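Local coordinates for protein polyketide biosynthesis 3-hydroxy-3-methylglutaryl-ACP synthase PksG (Bacillus subtilis, PDB 4YXT) that catalyses the aldol condensation of an acetyl group carried on an acyl carrier protein with a beta-ketothioester polyketide intermediate during biosynthesis of the antibiotic bacillaene, at residues M123-I128 with V175-N180; G189-Y194 with C331-S336; M218-C223 with F324-G329. The protein carries 1 engineered substitution. All coordinates share one frame; numbering follows the deposited sequence.

Contact 1: residues M123-I128 with V175-N180; sequences MAVNFI and VLVGEN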
# COMPACT_ATOMS: atom_id res chain seq x y z
N MET A 123 -7.01 -5.50 5.88
CA MET A 123 -7.81 -4.52 5.24
C MET A 123 -8.89 -5.27 4.46
O MET A 123 -9.99 -4.80 4.42
CB MET A 123 -6.99 -3.62 4.30
CG MET A 123 -5.96 -2.76 5.00
SD MET A 123 -6.55 -1.55 6.22
CE MET A 123 -6.07 -2.37 7.74
N ALA A 124 -8.58 -6.47 3.95
CA ALA A 124 -9.54 -7.21 3.16
C ALA A 124 -10.63 -7.75 4.12
O ALA A 124 -11.77 -7.72 3.76
CB ALA A 124 -8.89 -8.36 2.47
N VAL A 125 -10.24 -8.14 5.34
CA VAL A 125 -11.20 -8.55 6.36
C VAL A 125 -12.18 -7.44 6.72
O VAL A 125 -13.40 -7.67 6.81
CB VAL A 125 -10.51 -9.08 7.63
CG1 VAL A 125 -11.54 -9.32 8.72
CG2 VAL A 125 -9.76 -10.38 7.35
N ASN A 126 -11.67 -6.23 6.93
CA ASN A 126 -12.56 -5.07 7.19
C ASN A 126 -13.45 -4.69 6.01
O ASN A 126 -14.53 -4.19 6.21
CB ASN A 126 -11.79 -3.87 7.71
CG ASN A 126 -11.02 -4.18 8.99
OD1 ASN A 126 -11.33 -5.14 9.69
ND2 ASN A 126 -10.00 -3.37 9.28
N PHE A 127 -13.02 -4.92 4.79
CA PHE A 127 -13.91 -4.72 3.66
C PHE A 127 -15.10 -5.70 3.85
O PHE A 127 -16.24 -5.28 3.77
CB PHE A 127 -13.16 -4.87 2.32
CG PHE A 127 -14.04 -4.94 1.09
CD1 PHE A 127 -14.86 -3.87 0.71
CD2 PHE A 127 -14.10 -6.08 0.31
CE1 PHE A 127 -15.66 -3.93 -0.44
CE2 PHE A 127 -14.91 -6.15 -0.83
CZ PHE A 127 -15.68 -5.06 -1.20
N ILE A 128 -14.82 -6.97 4.16
CA ILE A 128 -15.89 -7.97 4.23
C ILE A 128 -16.80 -7.61 5.39
O ILE A 128 -17.98 -7.55 5.21
CB ILE A 128 -15.37 -9.42 4.45
CG1 ILE A 128 -14.49 -9.94 3.27
CG2 ILE A 128 -16.52 -10.34 4.84
CD1 ILE A 128 -14.88 -9.71 1.82
N VAL A 175 -4.38 -15.23 -1.26
CA VAL A 175 -5.37 -15.51 -0.26
C VAL A 175 -6.69 -14.86 -0.72
O VAL A 175 -6.75 -13.64 -0.87
CB VAL A 175 -4.96 -14.87 1.09
CG1 VAL A 175 -6.04 -15.03 2.14
CG2 VAL A 175 -3.64 -15.40 1.68
N LEU A 176 -7.74 -15.68 -0.88
CA LEU A 176 -9.09 -15.27 -1.16
C LEU A 176 -9.88 -15.09 0.11
O LEU A 176 -9.99 -16.00 0.88
CB LEU A 176 -9.80 -16.34 -1.98
CG LEU A 176 -11.19 -15.98 -2.53
CD1 LEU A 176 -11.13 -14.98 -3.69
CD2 LEU A 176 -11.89 -17.26 -2.95
N VAL A 177 -10.45 -13.91 0.30
CA VAL A 177 -11.04 -13.50 1.54
C VAL A 177 -12.51 -13.25 1.24
O VAL A 177 -12.89 -12.62 0.20
CB VAL A 177 -10.34 -12.24 2.10
CG1 VAL A 177 -10.97 -11.78 3.40
CG2 VAL A 177 -8.84 -12.47 2.30
N GLY A 178 -13.36 -13.76 2.12
CA GLY A 178 -14.79 -13.79 1.85
C GLY A 178 -15.66 -14.05 3.05
O GLY A 178 -15.19 -14.12 4.19
N GLU A 179 -16.96 -14.19 2.78
CA GLU A 179 -17.93 -14.34 3.85
C GLU A 179 -18.13 -15.79 4.30
O GLU A 179 -18.74 -16.01 5.31
CB GLU A 179 -19.25 -13.68 3.44
CG GLU A 179 -19.11 -12.19 3.06
CD GLU A 179 -20.40 -11.61 2.55
OE1 GLU A 179 -21.36 -12.40 2.41
OE2 GLU A 179 -20.49 -10.38 2.30
N ASN A 180 -17.56 -16.77 3.61
CA ASN A 180 -17.60 -18.17 4.07
C ASN A 180 -16.23 -18.79 4.35
O ASN A 180 -15.81 -19.68 3.64
CB ASN A 180 -18.34 -19.07 3.06
CG ASN A 180 -18.51 -20.49 3.59
OD1 ASN A 180 -18.61 -20.71 4.82
ND2 ASN A 180 -18.52 -21.48 2.67
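Ile128 and Ala124 lie against Val177 in a largely apolar helix-on-sheet contact: a short piece of helix 116-130 rests on the final residues of strand 170-178, an inner strand of the large mixed sheet. The axes of the two short elements run nearly alike in direction, 25° apart, and approach to 8.1 Å. Only 232 Å² is buried, summed over both sides, and no hydrogen bond passes between the segments, so the contact rests on van der Waals fit.

Val177 carries the strand side of the contact. Its CG1, placed anti to the backbone N (chi1 179°), is 4.0 Å from Ile128 CG1 and also faces the backbone between Ala124 and Val125. The other methyl, CG2, meets the Ala124 CB at 4.1 Å, so the small alanine receives both branches of the valine. Val125 adds a looser touch, with its CG2 4.4 Å from Val177 CG1.

Ile128, one turn on from Ala124, divides its branches. CD1 reaches the strand backbone, 3.9 Å from Val177 O and close to the CA of Gly178. CG2 points the other way along the strand and lies 3.6 Å from Glu179 CG, the aliphatic part of a side chain whose carboxylate is engaged beyond the contact: its OE2 accepts hydrogen bonds from Gly135 N and Gln131 NE2. The polar end of Glu179 is thereby tied to the loop that follows the helix.

Ala124 also touches Ala138 and Val140 of strand 137-145, while Phe127, on another side of the helix, packs on Asn126 of the second subunit. Such a helix laid along a mixed sheet is characteristic of the layered alpha/beta core of the thiolase-like fold, to which the HMG-CoA synthase family belongs.

Contact 2: residues G189-Y194 with C331-S336; sequences GANGYY and CSEFYS
Gly192 and Phe334 exchange a pair of backbone hydrogen bonds, Gly192 N to Phe334 O at 3.0 Å and Phe334 N to Gly192 O at 2.9 Å, the first nearly straight at 169° and in the carbonyl plane. Tyr194 N adds another, to Ser332 O at 2.9 Å. The return bond from Ser332 N to Tyr194 O is weak, bent to 125°, but this oxygen also takes a proton from Ser332 OG at 3.0 Å; the hydroxyl is brought there by a first torsion that sets OG between the backbone N and the carbonyl carbon of Ser332. These bonds define an antiparallel pairing. At its far end water 1 bridges Ala190 O and Ser336 N.

Tyr193 and Glu333 form the intervening non-hydrogen-bonded pair. Their side chains run alongside each other, the carboxylate at the ring edge with Glu333 OE1 3.8 Å from Tyr193 CD1 and the planes 80° apart. Both polar ends look to the second subunit: Glu333 OE1 forms a salt bridge with its Arg106, and Tyr193 OH a hydrogen bond with its Glu75. Glu333 OE2 turns to Tyr115.

On the face of Tyr335 and Glu333 lies helix 116-130, through Phe121 and Gln122; on that of Phe334 and Ser332 lies helix 213-234. Strands 184-195 and 331-339 are inner neighbours in a mixed sheet covered by helices on these two faces.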
# COMPACT_ATOMS: atom_id res chain seq x y z
N GLY A 189 -11.60 -8.43 15.86
CA GLY A 189 -11.11 -7.47 16.87
C GLY A 189 -10.07 -8.05 17.81
O GLY A 189 -9.53 -7.34 18.65
N ALA A 190 -9.80 -9.33 17.66
CA ALA A 190 -8.80 -10.07 18.42
C ALA A 190 -7.43 -9.87 17.75
O ALA A 190 -6.95 -10.74 16.98
CB ALA A 190 -9.16 -11.54 18.46
N ASN A 191 -6.86 -8.70 18.00
CA ASN A 191 -5.71 -8.15 17.24
C ASN A 191 -4.86 -7.30 18.18
O ASN A 191 -5.37 -6.37 18.79
CB ASN A 191 -6.18 -7.21 16.08
CG ASN A 191 -7.09 -7.92 15.10
OD1 ASN A 191 -6.65 -8.41 14.06
ND2 ASN A 191 -8.35 -8.02 15.45
N GLY A 192 -3.57 -7.61 18.28
CA GLY A 192 -2.64 -6.76 18.96
C GLY A 192 -1.61 -6.33 17.95
O GLY A 192 -0.74 -7.12 17.58
N TYR A 193 -1.71 -5.08 17.49
CA TYR A 193 -0.75 -4.53 16.52
C TYR A 193 0.16 -3.54 17.23
O TYR A 193 -0.23 -2.91 18.21
CB TYR A 193 -1.48 -3.87 15.32
CG TYR A 193 -2.86 -3.23 15.60
CD1 TYR A 193 -4.03 -3.84 15.13
CD2 TYR A 193 -3.01 -2.03 16.32
CE1 TYR A 193 -5.30 -3.29 15.37
CE2 TYR A 193 -4.28 -1.47 16.54
CZ TYR A 193 -5.43 -2.09 16.04
OH TYR A 193 -6.74 -1.57 16.27
N TYR A 194 1.39 -3.39 16.73
CA TYR A 194 2.37 -2.64 17.42
C TYR A 194 3.48 -2.24 16.42
O TYR A 194 3.90 -3.06 15.60
CB TYR A 194 2.90 -3.49 18.60
CG TYR A 194 4.05 -2.88 19.41
CD1 TYR A 194 3.82 -1.94 20.41
CD2 TYR A 194 5.35 -3.30 19.18
CE1 TYR A 194 4.88 -1.41 21.14
CE2 TYR A 194 6.39 -2.80 19.90
CZ TYR A 194 6.17 -1.84 20.86
OH TYR A 194 7.29 -1.36 21.51
N CYS A 331 6.63 -2.68 11.82
CA CYS A 331 5.23 -2.86 12.31
C CYS A 331 5.00 -4.35 12.53
O CYS A 331 5.69 -5.19 11.89
CB CYS A 331 4.14 -2.26 11.34
SG CYS A 331 2.52 -2.04 12.17
N SER A 332 4.04 -4.68 13.39
CA SER A 332 3.78 -6.06 13.72
C SER A 332 2.34 -6.26 14.22
O SER A 332 1.65 -5.31 14.55
CB SER A 332 4.80 -6.57 14.76
OG SER A 332 4.74 -5.92 16.01
N GLU A 333 1.89 -7.52 14.24
CA GLU A 333 0.55 -7.84 14.65
C GLU A 333 0.41 -9.32 15.06
O GLU A 333 0.93 -10.19 14.39
CB GLU A 333 -0.48 -7.53 13.56
CG GLU A 333 -1.97 -7.67 14.01
CD GLU A 333 -2.99 -6.95 13.07
OE1 GLU A 333 -4.22 -7.15 13.19
OE2 GLU A 333 -2.59 -6.15 12.18
N PHE A 334 -0.37 -9.56 16.12
CA PHE A 334 -0.74 -10.88 16.52
C PHE A 334 -2.22 -10.98 16.41
O PHE A 334 -2.93 -10.17 16.95
CB PHE A 334 -0.30 -11.16 17.96
CG PHE A 334 -0.61 -12.54 18.40
CD1 PHE A 334 -1.81 -12.82 19.04
CD2 PHE A 334 0.29 -13.57 18.17
CE1 PHE A 334 -2.10 -14.11 19.43
CE2 PHE A 334 0.01 -14.87 18.57
CZ PHE A 334 -1.19 -15.15 19.18
N TYR A 335 -2.69 -12.03 15.77
CA TYR A 335 -4.10 -12.25 15.65
C TYR A 335 -4.37 -13.74 15.51
O TYR A 335 -3.45 -14.53 15.39
CB TYR A 335 -4.62 -11.54 14.39
CG TYR A 335 -3.88 -11.79 13.10
CD1 TYR A 335 -2.60 -11.31 12.90
CD2 TYR A 335 -4.48 -12.49 12.05
CE1 TYR A 335 -1.95 -11.51 11.69
CE2 TYR A 335 -3.84 -12.69 10.86
CZ TYR A 335 -2.58 -12.20 10.68
OH TYR A 335 -1.98 -12.39 9.47
N SER A 336 -5.64 -14.11 15.53
CA SER A 336 -6.03 -15.48 15.65
C SER A 336 -7.21 -15.77 14.77
O SER A 336 -7.90 -14.84 14.33
CB SER A 336 -6.39 -15.82 17.10
OG SER A 336 -7.52 -15.10 17.48
O HOH W 1 -8.01 -12.08 14.82

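Contact 3: residues M218-C223 with F324-G329; sequences MSYLDC and FSYGSG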
# COMPACT_ATOMS: atom_id res chain seq x y z
N MET A 218 16.29 -8.45 17.81
CA MET A 218 15.76 -7.82 19.02
C MET A 218 14.39 -7.25 18.74
O MET A 218 13.49 -7.40 19.58
CB MET A 218 16.60 -6.64 19.53
CG MET A 218 17.69 -6.86 20.54
SD MET A 218 18.49 -5.23 20.78
CE MET A 218 20.06 -5.38 19.91
N SER A 219 14.23 -6.51 17.63
CA SER A 219 12.92 -5.89 17.37
C SER A 219 11.82 -6.94 17.08
O SER A 219 10.72 -6.91 17.67
CB SER A 219 13.01 -4.82 16.30
OG SER A 219 13.61 -5.30 15.13
N TYR A 220 12.12 -7.93 16.27
CA TYR A 220 11.21 -9.08 16.13
C TYR A 220 10.78 -9.64 17.46
O TYR A 220 9.60 -9.87 17.66
CB TYR A 220 11.89 -10.18 15.32
CG TYR A 220 11.08 -11.41 15.00
CD1 TYR A 220 10.75 -12.35 15.98
CD2 TYR A 220 10.65 -11.64 13.69
CE1 TYR A 220 10.04 -13.52 15.65
CE2 TYR A 220 9.94 -12.79 13.36
CZ TYR A 220 9.63 -13.72 14.33
OH TYR A 220 8.91 -14.83 13.99
N LEU A 221 11.72 -9.88 18.37
CA LEU A 221 11.36 -10.49 19.66
C LEU A 221 10.62 -9.53 20.57
O LEU A 221 9.59 -9.88 21.19
CB LEU A 221 12.60 -11.00 20.39
CG LEU A 221 13.30 -12.19 19.75
CD1 LEU A 221 14.70 -12.37 20.37
CD2 LEU A 221 12.45 -13.45 19.85
N ASP A 222 11.08 -8.29 20.62
CA ASP A 222 10.27 -7.28 21.33
C ASP A 222 8.81 -7.18 20.81
O ASP A 222 7.87 -7.13 21.64
CB ASP A 222 10.98 -5.95 21.33
CG ASP A 222 12.32 -5.98 22.09
OD1 ASP A 222 12.55 -6.91 22.92
OD2 ASP A 222 13.16 -5.06 21.85
N CYS A 223 8.62 -7.21 19.48
CA CYS A 223 7.28 -7.14 18.93
C CYS A 223 6.49 -8.42 19.17
O CYS A 223 5.28 -8.36 19.41
CB CYS A 223 7.23 -6.79 17.44
SG CYS A 223 7.89 -5.18 16.87
N PHE A 324 1.56 -14.49 14.28
CA PHE A 324 2.41 -13.36 14.58
C PHE A 324 3.05 -12.88 13.33
O PHE A 324 3.79 -13.61 12.76
CB PHE A 324 3.52 -13.72 15.55
CG PHE A 324 4.52 -12.63 15.74
CD1 PHE A 324 4.13 -11.41 16.31
CD2 PHE A 324 5.82 -12.80 15.35
CE1 PHE A 324 5.04 -10.38 16.49
CE2 PHE A 324 6.74 -11.77 15.52
CZ PHE A 324 6.35 -10.55 16.07
N SER A 325 2.82 -11.63 12.97
CA SER A 325 3.45 -10.98 11.81
C SER A 325 4.46 -9.91 12.21
O SER A 325 4.25 -9.12 13.16
CB SER A 325 2.32 -10.34 10.97
OG SER A 325 2.76 -9.42 10.00
N TYR A 326 5.56 -9.85 11.45
CA TYR A 326 6.58 -8.85 11.68
C TYR A 326 7.07 -8.34 10.36
O TYR A 326 7.37 -9.09 9.48
CB TYR A 326 7.79 -9.42 12.41
CG TYR A 326 8.88 -8.35 12.62
CD1 TYR A 326 10.01 -8.30 11.82
CD2 TYR A 326 8.75 -7.37 13.62
CE1 TYR A 326 10.97 -7.31 12.00
CE2 TYR A 326 9.71 -6.39 13.80
CZ TYR A 326 10.82 -6.37 12.98
OH TYR A 326 11.71 -5.35 13.15
N GLY A 327 7.26 -7.05 10.28
CA GLY A 327 8.04 -6.52 9.22
C GLY A 327 9.00 -5.51 9.77
O GLY A 327 8.68 -4.78 10.70
N SER A 328 10.18 -5.46 9.16
CA SER A 328 11.16 -4.48 9.45
C SER A 328 10.68 -3.10 9.29
O SER A 328 9.91 -2.83 8.38
CB SER A 328 12.33 -4.63 8.46
OG SER A 328 13.05 -5.76 8.80
N GLY A 329 11.19 -2.19 10.11
CA GLY A 329 10.97 -0.79 9.81
C GLY A 329 10.37 0.12 10.86
O GLY A 329 10.83 1.26 10.94
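Tyr326 leaves strand 319-327 toward helix 213-234, and its CB already touches Tyr220 CD2 at 3.8 Å. With CG anti to the backbone N (chi1 178°), the ring reaches out from the strand to the helix. CG and CD1 stay beside Tyr220 CD2, while one ring face receives the helix backbone: Tyr220 CA sits 4.0 Å from the Tyr326 ring centroid, 17° off the normal, a CH-pi contact. Along the other rim CE2 meets Cys223 SG at 3.8 Å, a sulfur-aromatic contact at the ring edge. At the tip, OH lies 2.7 Å from Ser219 OG and is also hydrogen-bonded to Asp200 OD2; Ser219 OG has further acceptors at the preceding helical carbonyls of Leu215 and Ser216, so its proton is not assigned.

Phe324 completes an aromatic cluster with Tyr220 and Tyr326: its edge points at the Tyr220 face, with centroids 5.2 Å apart and planes at 79°, a T-shaped pair. Tyr220 OH in turn is hydrogen-bonded to His250 O. His250 is probably a proton donor/acceptor, and this backbone bond is consistent with the cluster being second-shell packing beside the active site of an HMG-CoA synthase of the thiolase-like fold.

How the contacts relate
All three contacts reach one mixed sheet: contact 2 pairs two of its strands, contacts 1 and 3 lay helices on it. Contacts 2 and 3 lie closest, with centres 12 Å apart: strands 331-339 and 319-327 are neighbours, joined by a probable hydrogen bond from Ser325 N to Glu333 O at 2.8 Å. Contact 1 stands apart, its centre 16 Å from that of contact 2 and 25 Å from that of contact 3, away from the annotated sites. Toward the probable catalytic residues the side chain of Tyr220 comes to about 4 Å from that of His250, and those of Tyr326 and Ser332 to about 6 and 9 Å from that of Cys114. Contacts 1 and 2 pack on the second subunit, and Gly329 of contact 3 is hydrogen-bonded to its Lys89.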